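Carboxynorspermidine decarboxylase (Campylobacter jejuni subsp. jejuni 81116, PDB 3N29) is a pyridoxal-5'-phosphate-dependent lyase that probably decarboxylates carboxynorspermidine to the polyamine norspermidine. Local coordinates at residues Asp52-Asn57 against Ser82-Ile87; Glu59-Val64 against Glu272-Gln277; Leu74-Phe79 against Ala103-Glu108; Tyr378-Asn383 against Pro392-Leu397. All blocks are in the same frame, centred on the assembly; numbering follows the deposited sequence.

In the fold
The four contacts run from the outer helices of the beta/alpha-barrel to its cofactor and on to the sheet domain. Interactions 1 and 2 share helix 51-68, their centres 10 Å apart, and Asn57 ND2 of the first probably bonds to Trp276 O of the second at 2.8 Å. Interaction 3 holds Lys77, the lysine joined to pyridoxal phosphate, and is tied to 1 by Met85, whose CE lies 3.5 Å from Leu76 CD2. Interaction 4 brings Tyr378 to the same cofactor; Tyr378 N probably bonds to Gly78 O of interaction 3 at 2.9 Å. Interactions 2 and 4, about 18 Å apart between centres, both reach the phosphate and norspermidine.

Interaction 1: Asp52-Asn57 against Ser82-Ile87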
# COMPACT_ATOMS: atom_id res chain seq x y z
N ASP A 52 -1.30 15.19 23.75
CA ASP A 52 -1.63 16.59 23.89
C ASP A 52 -2.18 17.21 22.58
O ASP A 52 -3.09 18.02 22.61
CB ASP A 52 -0.44 17.45 24.39
CG ASP A 52 -0.09 17.21 25.90
OD1 ASP A 52 -0.98 16.80 26.69
OD2 ASP A 52 1.11 17.38 26.27
N LYS A 53 -1.58 16.85 21.43
CA LYS A 53 -2.04 17.36 20.14
C LYS A 53 -3.35 16.77 19.74
O LYS A 53 -4.24 17.48 19.20
CB LYS A 53 -1.00 17.03 19.06
CG LYS A 53 0.40 17.61 19.39
CD LYS A 53 0.62 18.99 18.86
CE LYS A 53 2.14 19.43 19.02
NZ LYS A 53 3.08 18.46 18.33
N LEU A 54 -3.52 15.47 19.98
CA LEU A 54 -4.77 14.82 19.67
C LEU A 54 -5.90 15.47 20.49
O LEU A 54 -7.01 15.77 19.98
CB LEU A 54 -4.74 13.35 20.03
CG LEU A 54 -6.00 12.49 19.87
CD1 LEU A 54 -6.51 12.60 18.39
CD2 LEU A 54 -5.89 11.04 20.26
N ARG A 55 -5.61 15.65 21.77
CA ARG A 55 -6.65 16.26 22.64
C ARG A 55 -7.05 17.67 22.22
O ARG A 55 -8.23 17.99 22.34
CB ARG A 55 -6.26 16.19 24.13
CG ARG A 55 -6.40 14.85 24.76
CD ARG A 55 -6.03 14.85 26.27
NE ARG A 55 -6.14 13.54 26.87
CZ ARG A 55 -7.29 13.03 27.27
NH1 ARG A 55 -8.42 13.73 27.13
NH2 ARG A 55 -7.31 11.85 27.83
N LYS A 56 -6.11 18.49 21.77
CA LYS A 56 -6.37 19.82 21.23
C LYS A 56 -7.29 19.76 20.02
O LYS A 56 -8.24 20.53 19.90
CB LYS A 56 -5.06 20.55 20.85
CG LYS A 56 -4.41 21.19 22.10
CD LYS A 56 -3.13 21.99 21.85
CE LYS A 56 -3.13 23.35 22.62
NZ LYS A 56 -3.69 23.31 24.05
N ASN A 57 -7.01 18.86 19.07
CA ASN A 57 -7.95 18.65 17.96
C ASN A 57 -9.36 18.21 18.39
O ASN A 57 -10.34 18.72 17.90
CB ASN A 57 -7.42 17.56 16.96
CG ASN A 57 -6.17 17.99 16.20
OD1 ASN A 57 -5.69 19.08 16.35
ND2 ASN A 57 -5.64 17.10 15.37
N SER A 82 -5.31 2.61 17.64
CA SER A 82 -6.07 1.81 18.60
C SER A 82 -5.83 2.38 19.99
O SER A 82 -6.77 2.53 20.79
CB SER A 82 -5.61 0.36 18.49
OG SER A 82 -4.25 0.28 18.82
N GLY A 83 -4.60 2.81 20.25
CA GLY A 83 -4.24 3.38 21.53
C GLY A 83 -4.86 4.69 21.89
O GLY A 83 -4.71 5.17 23.02
N ALA A 84 -5.56 5.29 20.95
CA ALA A 84 -6.12 6.63 21.12
C ALA A 84 -7.64 6.60 21.08
O ALA A 84 -8.27 7.61 21.21
CB ALA A 84 -5.64 7.49 20.00
N MET A 85 -8.24 5.43 20.79
CA MET A 85 -9.68 5.39 20.60
C MET A 85 -10.44 5.81 21.88
O MET A 85 -11.41 6.52 21.81
CB MET A 85 -10.11 4.05 20.09
CG MET A 85 -9.59 3.73 18.63
SD MET A 85 -10.34 4.81 17.35
CE MET A 85 -11.73 3.86 17.29
N LYS A 86 -9.97 5.42 23.07
CA LYS A 86 -10.71 5.79 24.26
C LYS A 86 -10.62 7.31 24.50
O LYS A 86 -11.63 7.97 24.92
CB LYS A 86 -10.24 5.00 25.46
CG LYS A 86 -11.05 5.34 26.70
CD LYS A 86 -10.68 4.56 27.93
CE LYS A 86 -11.68 4.97 29.05
NZ LYS A 86 -11.75 3.95 30.09
N ILE A 87 -9.44 7.88 24.19
CA ILE A 87 -9.25 9.32 24.29
C ILE A 87 -10.20 10.04 23.35
O ILE A 87 -10.95 10.96 23.72
CB ILE A 87 -7.82 9.73 23.98
CG1 ILE A 87 -6.89 9.30 25.10
CG2 ILE A 87 -7.70 11.25 23.79
CD1 ILE A 87 -5.45 9.26 24.65
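Two helices of the outer layer of the beta/alpha-barrel meet where Leu54 and Arg55, near the start of helix 51-68, lie against Ala84, just before helix 85-91, and Ile87 in its first turn. No hydrogen bond crosses between the two segments, and the join is made by side chains alone. Leu54 does the inner part of the work. Its CG is anti to the backbone N (chi1 176°), which sends one methyl, CD2, across to the other segment, where it rests on Ala84 CB at 3.6 Å and on Ile87 CG2 at 4.0 Å. The same Ile87 methyl then serves Arg55: CG2 sits over the centre of one guanidinium face, 3.9 Å above the plane, while Ile87 CG1 comes within 3.8 Å of Arg55 NH2. Arg55 is stretched out from CG to NE, with chi2 and chi3 both near 180°. This extended chain crosses that of Ile87 at about a right angle, and Ile87 CG2 touches it at both Arg55 CG and Arg55 CZ, each 3.9 Å away. The charge is paired with acids of the same chain: NE forms a salt bridge with Glu51 and NH1 one with Glu90, with Tyr91 OH as a further hydrogen-bond partner of NH1. These partners would fix the rotation of the guanidinium while Ile87 covers one face. Leucine, alanine and isoleucine thus make a small apolar seam, bordered by a bridged arginine, where the helices before and after barrel strand 71-75 meet on the outside of the beta/alpha-barrel.

Interaction 2: Glu59-Val64 against Glu272-Gln277. With PLP (pyridoxal-5'-phosphate), chain C; NSD (N-(3-aminopropyl)propane-1,3-diamine), chain D.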
# COMPACT_ATOMS: atom_id res chain seq x y z
N GLU A 59 -10.79 18.61 21.36
CA GLU A 59 -11.43 19.73 22.10
C GLU A 59 -12.19 20.61 21.12
O GLU A 59 -13.36 20.94 21.32
CB GLU A 59 -10.40 20.61 22.81
CG GLU A 59 -9.89 20.05 24.09
CD GLU A 59 -8.68 20.83 24.70
OE1 GLU A 59 -8.35 21.95 24.27
OE2 GLU A 59 -8.06 20.31 25.65
N LEU A 60 -11.49 20.97 20.03
CA LEU A 60 -12.02 21.82 18.99
C LEU A 60 -13.22 21.21 18.29
O LEU A 60 -14.22 21.90 18.09
CB LEU A 60 -10.90 22.27 18.00
CG LEU A 60 -11.28 23.22 16.87
CD1 LEU A 60 -11.87 24.60 17.45
CD2 LEU A 60 -10.07 23.50 15.93
N LEU A 61 -13.14 19.93 17.92
CA LEU A 61 -14.26 19.21 17.29
C LEU A 61 -15.43 19.08 18.28
O LEU A 61 -16.60 19.18 17.88
CB LEU A 61 -13.82 17.80 16.83
CG LEU A 61 -12.68 17.84 15.76
CD1 LEU A 61 -12.11 16.45 15.57
CD2 LEU A 61 -13.25 18.36 14.49
N ALA A 62 -15.13 18.79 19.52
CA ALA A 62 -16.19 18.83 20.59
C ALA A 62 -16.83 20.23 20.73
O ALA A 62 -18.03 20.30 20.92
CB ALA A 62 -15.63 18.34 21.95
N SER A 63 -16.07 21.30 20.59
CA SER A 63 -16.58 22.68 20.58
C SER A 63 -17.59 22.94 19.44
O SER A 63 -18.64 23.63 19.61
CB SER A 63 -15.44 23.68 20.46
OG SER A 63 -15.87 24.95 20.90
N VAL A 64 -17.30 22.42 18.26
CA VAL A 64 -18.23 22.51 17.13
C VAL A 64 -19.52 21.81 17.47
O VAL A 64 -20.56 22.33 17.16
CB VAL A 64 -17.59 21.87 15.86
CG1 VAL A 64 -18.59 21.68 14.71
CG2 VAL A 64 -16.48 22.75 15.49
N GLU A 272 -9.35 12.84 8.83
CA GLU A 272 -8.08 13.56 8.81
C GLU A 272 -8.00 14.66 9.86
O GLU A 272 -6.99 14.77 10.52
CB GLU A 272 -7.81 14.11 7.43
CG GLU A 272 -6.58 14.93 7.33
CD GLU A 272 -6.21 15.25 5.90
OE1 GLU A 272 -6.83 14.76 4.93
OE2 GLU A 272 -5.35 16.07 5.75
N ALA A 273 -9.10 15.33 10.09
CA ALA A 273 -9.16 16.39 11.07
C ALA A 273 -8.83 15.93 12.49
O ALA A 273 -8.28 16.66 13.25
CB ALA A 273 -10.49 17.03 11.04
N VAL A 274 -9.25 14.74 12.84
CA VAL A 274 -8.90 14.17 14.12
C VAL A 274 -7.40 13.95 14.28
O VAL A 274 -6.86 14.27 15.26
CB VAL A 274 -9.67 12.88 14.38
CG1 VAL A 274 -9.28 12.29 15.64
CG2 VAL A 274 -11.15 13.13 14.37
N GLY A 275 -6.77 13.41 13.24
CA GLY A 275 -5.37 13.07 13.25
C GLY A 275 -4.39 14.12 12.80
O GLY A 275 -3.23 13.91 12.87
N TRP A 276 -4.88 15.26 12.37
CA TRP A 276 -4.10 16.28 11.74
C TRP A 276 -3.04 16.82 12.69
O TRP A 276 -3.35 17.38 13.70
CB TRP A 276 -5.02 17.42 11.24
CG TRP A 276 -4.30 18.57 10.66
CD1 TRP A 276 -4.04 19.74 11.25
CD2 TRP A 276 -3.72 18.64 9.37
NE1 TRP A 276 -3.33 20.54 10.43
CE2 TRP A 276 -3.13 19.88 9.26
CE3 TRP A 276 -3.63 17.76 8.30
CZ2 TRP A 276 -2.46 20.27 8.12
CZ3 TRP A 276 -2.98 18.15 7.18
CH2 TRP A 276 -2.41 19.39 7.10
N GLN A 277 -1.80 16.68 12.27
CA GLN A 277 -0.66 17.14 13.01
C GLN A 277 -0.64 16.62 14.46
O GLN A 277 -0.30 17.32 15.35
CB GLN A 277 -0.53 18.66 12.94
CG GLN A 277 -0.37 19.13 11.55
CD GLN A 277 -0.10 20.59 11.38
OE1 GLN A 277 -0.30 21.38 12.25
NE2 GLN A 277 0.35 20.94 10.21
N1 PLP C . -17.08 9.82 5.42
C2 PLP C . -16.94 9.09 4.27
C2A PLP C . -18.14 8.42 3.66
C3 PLP C . -15.63 8.96 3.71
O3 PLP C . -15.45 8.21 2.55
C4 PLP C . -14.52 9.57 4.33
C4A PLP C . -13.13 9.38 3.74
C5 PLP C . -14.71 10.36 5.47
C6 PLP C . -16.01 10.46 6.00
C5A PLP C . -13.56 11.05 6.17
O4P PLP C . -12.83 11.87 5.28
P PLP C . -11.64 12.78 5.77
O1P PLP C . -10.67 11.87 6.48
O2P PLP C . -12.22 13.82 6.75
O3P PLP C . -11.11 13.49 4.61
C1 NSD D . -8.71 12.20 3.03
N1 NSD D . -8.54 13.55 3.50
C2 NSD D . -9.13 12.13 1.60
N2 NSD D . -9.10 9.82 1.00
C3 NSD D . -9.79 10.85 1.25
N3 NSD D . -5.10 8.14 1.64
C4 NSD D . -7.83 9.74 1.01
C5 NSD D . -7.27 8.38 0.70
C6 NSD D . -5.79 8.45 0.43
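Apolar packing joins the two segments: Leu61, on the long helix 51-68, reaches over to Val274 in the short helix 272-275. The leucine methyl CD1 meets Val274 CG2 at 3.7 Å, and the two side chains cross at about a right angle. Leu61 has CG anti to its carbonyl carbon (chi1 -61°) and points at the other helix, whereas Val274 offers the methyl that stands beside its own backbone N. Ala273, its CB bond directed at the leucine, lies alongside more loosely, its O 4.5 Å from Leu61 CD1. All three residues are buried.

Polar bonds belong to the first turn of helix 272-275 and go to the ligands. Glu272 N donates to phosphate oxygen O1P of pyridoxal phosphate at 2.9 Å, with an N-H...O angle of 155°; the helix dipole would favour the anion here. Gly238 N and Gly271 N also bond to the cofactor, probably at its phosphate, as in the glycine-rich phosphate sites of this family. The Glu272 chain is extended beyond CG, which carries its carboxylate past the phosphate to norspermidine, where N1 donates to OE1 at 2.5 Å, a short bond. Its other oxygen, OE2, lies close to the carboxylate of Glu206, a crowding of acids that would probably favour a cationic amine here.

The short helix follows barrel strand 265-268 and precedes strand 279-290 of the sheet domain. Helix 51-68 packs against it through Leu61, Asn57 of that helix bonds to Val274 O, and farther along Val64 packs on helix 248-262.

Interaction 3: Leu74-Phe79 against Ala103-Glu108; sequences LALKGF and AKFAKE. With PLP (pyridoxal-5'-phosphate), chain C.
Leu76 points its fork at helix 100-109 and straddles two neighbouring side chains there. One methyl, CD2, approaches the Phe105 ring obliquely, 3.9 Å from CD2 of the phenylalanine; the other, CD1, lies 4.0 Å from Ala106 CB. With CG anti to the carbonyl carbon (chi1 -76°), both branches of the leucine are carried toward the helix. Across these two segments Leu76 contributes apolar contact only, just past the end of strand 71-75. Met85 of helix 85-91 packs on Phe105, and Tyr414 of the second subunit meets the Phe105 ring edge-to-face, so this apolar cluster reaches the dimer interface.

The residues flanking Leu76 serve the cofactor instead. Ala75 CB lies 3.3 Å from C5A of pyridoxal phosphate. Lys77 bends at chi3 (17°), bringing NZ to C4A, to which it is covalently bonded at 1.5 Å.

That link is the lysine-cofactor linkage of pyridoxal enzymes, usually an internal aldimine, although a 1.5 Å distance alone does not settle the bond order. Substrate amines form their own Schiff base by displacing such a lysine; with Lys77 still joined to C4A, norspermidine is probably held here without such a link.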
# COMPACT_ATOMS: atom_id res chain seq x y z
N LEU A 74 -15.76 10.05 14.41
CA LEU A 74 -14.42 9.79 13.85
C LEU A 74 -14.66 8.88 12.63
O LEU A 74 -15.13 7.76 12.78
CB LEU A 74 -13.54 9.05 14.84
CG LEU A 74 -12.24 8.32 14.31
CD1 LEU A 74 -11.39 9.37 13.66
CD2 LEU A 74 -11.56 7.51 15.50
N ALA A 75 -14.23 9.33 11.45
CA ALA A 75 -14.18 8.43 10.26
C ALA A 75 -12.90 7.55 10.32
O ALA A 75 -11.81 8.05 10.15
CB ALA A 75 -14.17 9.29 8.94
N LEU A 76 -13.05 6.27 10.62
CA LEU A 76 -11.92 5.33 10.85
C LEU A 76 -11.00 5.11 9.60
O LEU A 76 -9.83 4.72 9.80
CB LEU A 76 -12.43 3.97 11.30
CG LEU A 76 -12.89 3.97 12.82
CD1 LEU A 76 -13.66 2.66 13.09
CD2 LEU A 76 -11.73 4.08 13.81
N LYS A 77 -11.52 5.40 8.41
CA LYS A 77 -10.75 5.31 7.17
C LYS A 77 -9.38 5.94 7.31
O LYS A 77 -8.41 5.38 6.96
CB LYS A 77 -11.47 6.01 5.99
CG LYS A 77 -10.75 5.58 4.59
CD LYS A 77 -11.41 6.18 3.33
CE LYS A 77 -12.25 7.30 3.85
NZ LYS A 77 -12.97 8.23 2.74
N GLY A 78 -9.32 7.14 7.83
CA GLY A 78 -8.04 7.83 7.89
C GLY A 78 -7.28 7.72 9.22
O GLY A 78 -6.06 7.89 9.25
N PHE A 79 -7.99 7.51 10.30
CA PHE A 79 -7.38 7.54 11.62
C PHE A 79 -8.05 6.50 12.49
O PHE A 79 -9.24 6.61 12.74
CB PHE A 79 -7.53 8.93 12.25
CG PHE A 79 -6.91 9.09 13.60
CD1 PHE A 79 -5.59 9.44 13.74
CD2 PHE A 79 -7.65 8.89 14.77
CE1 PHE A 79 -5.03 9.63 15.00
CE2 PHE A 79 -7.06 9.03 16.05
CZ PHE A 79 -5.76 9.41 16.15
N ALA A 103 -16.56 -1.57 11.71
CA ALA A 103 -17.64 -1.59 12.74
C ALA A 103 -17.19 -2.39 13.94
O ALA A 103 -17.36 -1.96 15.10
CB ALA A 103 -18.93 -2.14 12.15
N LYS A 104 -16.63 -3.58 13.71
CA LYS A 104 -16.06 -4.37 14.86
C LYS A 104 -14.97 -3.64 15.62
O LYS A 104 -14.91 -3.75 16.84
CB LYS A 104 -15.52 -5.73 14.41
CG LYS A 104 -16.65 -6.70 13.98
CD LYS A 104 -16.15 -7.88 13.18
CE LYS A 104 -15.23 -8.77 13.96
NZ LYS A 104 -15.99 -9.51 14.91
N PHE A 105 -14.11 -2.91 14.93
CA PHE A 105 -13.04 -2.11 15.57
C PHE A 105 -13.63 -0.98 16.44
O PHE A 105 -13.25 -0.77 17.62
CB PHE A 105 -12.16 -1.52 14.46
CG PHE A 105 -10.95 -0.87 14.92
CD1 PHE A 105 -9.80 -1.59 15.11
CD2 PHE A 105 -10.95 0.49 15.19
CE1 PHE A 105 -8.62 -0.95 15.53
CE2 PHE A 105 -9.82 1.15 15.66
CZ PHE A 105 -8.62 0.40 15.82
N ALA A 106 -14.58 -0.26 15.87
CA ALA A 106 -15.37 0.74 16.59
C ALA A 106 -16.01 0.16 17.84
O ALA A 106 -15.84 0.70 18.96
CB ALA A 106 -16.48 1.32 15.64
N LYS A 107 -16.66 -1.00 17.70
CA LYS A 107 -17.24 -1.69 18.86
C LYS A 107 -16.19 -2.04 19.91
O LYS A 107 -16.39 -1.79 21.12
CB LYS A 107 -18.01 -2.95 18.41
CG LYS A 107 -18.59 -3.81 19.50
CD LYS A 107 -19.68 -3.03 20.30
CE LYS A 107 -20.25 -3.89 21.47
NZ LYS A 107 -21.24 -3.18 22.27
N GLU A 108 -15.10 -2.63 19.48
CA GLU A 108 -14.12 -3.05 20.44
C GLU A 108 -13.38 -1.95 21.15
O GLU A 108 -13.29 -1.97 22.34
CB GLU A 108 -13.12 -3.99 19.77
CG GLU A 108 -11.87 -4.18 20.54
CD GLU A 108 -11.04 -5.35 20.08
OE1 GLU A 108 -11.17 -5.79 18.97
OE2 GLU A 108 -10.23 -5.83 20.86
N1 PLP C . -17.08 9.82 5.42
C2 PLP C . -16.94 9.09 4.27
C2A PLP C . -18.14 8.42 3.66
C3 PLP C . -15.63 8.96 3.71
O3 PLP C . -15.45 8.21 2.55
C4 PLP C . -14.52 9.57 4.33
C4A PLP C . -13.13 9.38 3.74
C5 PLP C . -14.71 10.36 5.47
C6 PLP C . -16.01 10.46 6.00
C5A PLP C . -13.56 11.05 6.17
O4P PLP C . -12.83 11.87 5.28
P PLP C . -11.64 12.78 5.77
O1P PLP C . -10.67 11.87 6.48
O2P PLP C . -12.22 13.82 6.75
O3P PLP C . -11.11 13.49 4.61

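Interaction 4: Tyr378-Asn383 against Pro392-Leu397; sequences YTIVKN and PNLMLL. With NSD (N-(3-aminopropyl)propane-1,3-diamine), chain D; PLP (pyridoxal-5'-phosphate), chain C.
Ile380 and Leu394 form the apolar part of the contact between the loop after strand 369-372 and strand 393-397. Leu394 CD2 nestles among three carbons of the isoleucine, 3.9 Å from both CD1 and CG2, and the chains cross obliquely. Beside them a water bridges Asn383 and Pro392: it accepts from Asn383 ND2 at 2.9 Å and donates to Pro392 O at 2.8 Å. The amide has further partners, Tyr47 OH at ND2 and Arg417 of the second subunit at OD1, which would fix its flip. Tyr47 also packs on Ile380, Pro392 and Leu394.

From here the loop runs to the ligands. Tyr378 OH donates to O1P of pyridoxal phosphate at 2.6 Å, with that oxygen at the ring edge and in its plane. Norspermidine runs beside the ring, its N3 lying 3.0 Å from Tyr378 CD1. Bends in Lys382 (chi3 -50°, chi4 -76°) place its CE 3.6 Å from norspermidine N3, while NZ forms salt bridges with Asp308 and with Glu303 of the second subunit.

A phenol bonded to the phosphate should help stabilise its negative charge, alongside the backbone N-H of Glu272. Because acids pair with Lys382 NZ, its charge probably repels the nearby amine N3 less than it otherwise would.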
# COMPACT_ATOMS: atom_id res chain seq x y z
N TYR A 378 -3.92 8.54 7.44
CA TYR A 378 -3.73 7.99 6.07
C TYR A 378 -2.31 7.47 5.89
O TYR A 378 -1.68 7.62 4.83
CB TYR A 378 -4.10 9.05 4.99
CG TYR A 378 -5.59 9.33 5.00
CD1 TYR A 378 -6.49 8.48 4.33
CD2 TYR A 378 -6.13 10.40 5.69
CE1 TYR A 378 -7.79 8.67 4.31
CE2 TYR A 378 -7.50 10.61 5.73
CZ TYR A 378 -8.33 9.73 5.03
OH TYR A 378 -9.65 9.94 5.02
N THR A 379 -1.79 6.86 6.97
CA THR A 379 -0.47 6.25 6.91
C THR A 379 -0.57 4.81 7.41
O THR A 379 -0.60 3.84 6.65
CB THR A 379 0.58 7.01 7.80
OG1 THR A 379 -0.03 7.33 9.10
CG2 THR A 379 1.05 8.28 7.06
N ILE A 380 -0.60 4.70 8.73
CA ILE A 380 -0.71 3.41 9.43
C ILE A 380 -1.81 2.54 8.83
O ILE A 380 -1.58 1.35 8.53
CB ILE A 380 -0.96 3.62 10.93
CG1 ILE A 380 0.19 4.44 11.55
CG2 ILE A 380 -1.10 2.28 11.66
CD1 ILE A 380 -0.23 5.13 12.86
N VAL A 381 -2.98 3.14 8.62
CA VAL A 381 -4.15 2.43 8.09
C VAL A 381 -3.93 1.83 6.72
O VAL A 381 -4.75 1.00 6.30
CB VAL A 381 -5.39 3.38 8.02
CG1 VAL A 381 -5.82 3.81 9.49
CG2 VAL A 381 -5.13 4.63 7.12
N LYS A 382 -2.88 2.22 6.02
CA LYS A 382 -2.69 1.73 4.69
C LYS A 382 -1.26 1.34 4.41
O LYS A 382 -0.81 1.32 3.24
CB LYS A 382 -3.20 2.71 3.64
CG LYS A 382 -2.46 4.03 3.58
CD LYS A 382 -3.44 5.09 2.88
CE LYS A 382 -4.12 4.71 1.54
NZ LYS A 382 -3.22 4.76 0.33
N ASN A 383 -0.53 1.04 5.47
CA ASN A 383 0.85 0.62 5.31
C ASN A 383 1.03 -0.87 5.03
O ASN A 383 0.05 -1.67 5.05
CB ASN A 383 1.77 1.16 6.38
CG ASN A 383 1.61 0.49 7.76
OD1 ASN A 383 0.94 -0.52 7.90
ND2 ASN A 383 2.26 1.09 8.80
N PRO A 392 6.94 0.06 11.27
CA PRO A 392 7.16 0.99 12.41
C PRO A 392 6.22 0.59 13.52
O PRO A 392 5.07 0.30 13.23
CB PRO A 392 6.79 2.37 11.83
CG PRO A 392 6.93 2.13 10.28
CD PRO A 392 6.34 0.76 10.13
N ASN A 393 6.72 0.62 14.77
CA ASN A 393 5.90 0.42 15.92
C ASN A 393 4.98 1.62 16.12
O ASN A 393 5.22 2.70 15.59
CB ASN A 393 6.75 0.18 17.18
CG ASN A 393 7.62 -1.10 17.10
OD1 ASN A 393 7.19 -2.13 16.58
ND2 ASN A 393 8.87 -1.01 17.59
N LEU A 394 3.90 1.36 16.82
CA LEU A 394 2.95 2.39 17.21
C LEU A 394 3.18 2.77 18.66
O LEU A 394 3.14 1.93 19.54
CB LEU A 394 1.55 1.89 16.99
CG LEU A 394 1.14 1.31 15.64
CD1 LEU A 394 -0.43 1.05 15.65
CD2 LEU A 394 1.63 2.14 14.46
N MET A 395 3.41 4.05 18.92
CA MET A 395 3.68 4.55 20.25
C MET A 395 2.86 5.80 20.52
O MET A 395 2.44 6.52 19.58
CB MET A 395 5.19 4.88 20.40
CG MET A 395 6.18 3.71 20.01
SD MET A 395 7.94 4.16 20.41
CE MET A 395 7.95 3.46 22.04
N LEU A 396 2.67 6.06 21.79
CA LEU A 396 1.89 7.15 22.33
C LEU A 396 2.75 7.93 23.28
O LEU A 396 3.19 7.42 24.29
CB LEU A 396 0.63 6.61 23.03
CG LEU A 396 -0.21 7.75 23.65
CD1 LEU A 396 -0.84 8.55 22.57
CD2 LEU A 396 -1.23 7.26 24.67
N LEU A 397 2.98 9.22 23.01
CA LEU A 397 3.57 10.12 23.97
C LEU A 397 2.43 10.73 24.73
O LEU A 397 1.68 11.54 24.21
CB LEU A 397 4.39 11.22 23.27
CG LEU A 397 5.07 12.25 24.17
CD1 LEU A 397 6.14 11.55 25.02
CD2 LEU A 397 5.73 13.44 23.35
C1 NSD D . -8.71 12.20 3.03
N1 NSD D . -8.54 13.55 3.50
C2 NSD D . -9.13 12.13 1.60
N2 NSD D . -9.10 9.82 1.00
C3 NSD D . -9.79 10.85 1.25
N3 NSD D . -5.10 8.14 1.64
C4 NSD D . -7.83 9.74 1.01
C5 NSD D . -7.27 8.38 0.70
C6 NSD D . -5.79 8.45 0.43
N1 PLP C . -17.08 9.82 5.42
C2 PLP C . -16.94 9.09 4.27
C2A PLP C . -18.14 8.42 3.66
C3 PLP C . -15.63 8.96 3.71
O3 PLP C . -15.45 8.21 2.55
C4 PLP C . -14.52 9.57 4.33
C4A PLP C . -13.13 9.38 3.74
C5 PLP C . -14.71 10.36 5.47
C6 PLP C . -16.01 10.46 6.00
C5A PLP C . -13.56 11.05 6.17
O4P PLP C . -12.83 11.87 5.28
P PLP C . -11.64 12.78 5.77
O1P PLP C . -10.67 11.87 6.48
O2P PLP C . -12.22 13.82 6.75
O3P PLP C . -11.11 13.49 4.61
O HOH W 1 2.89 0.09 11.46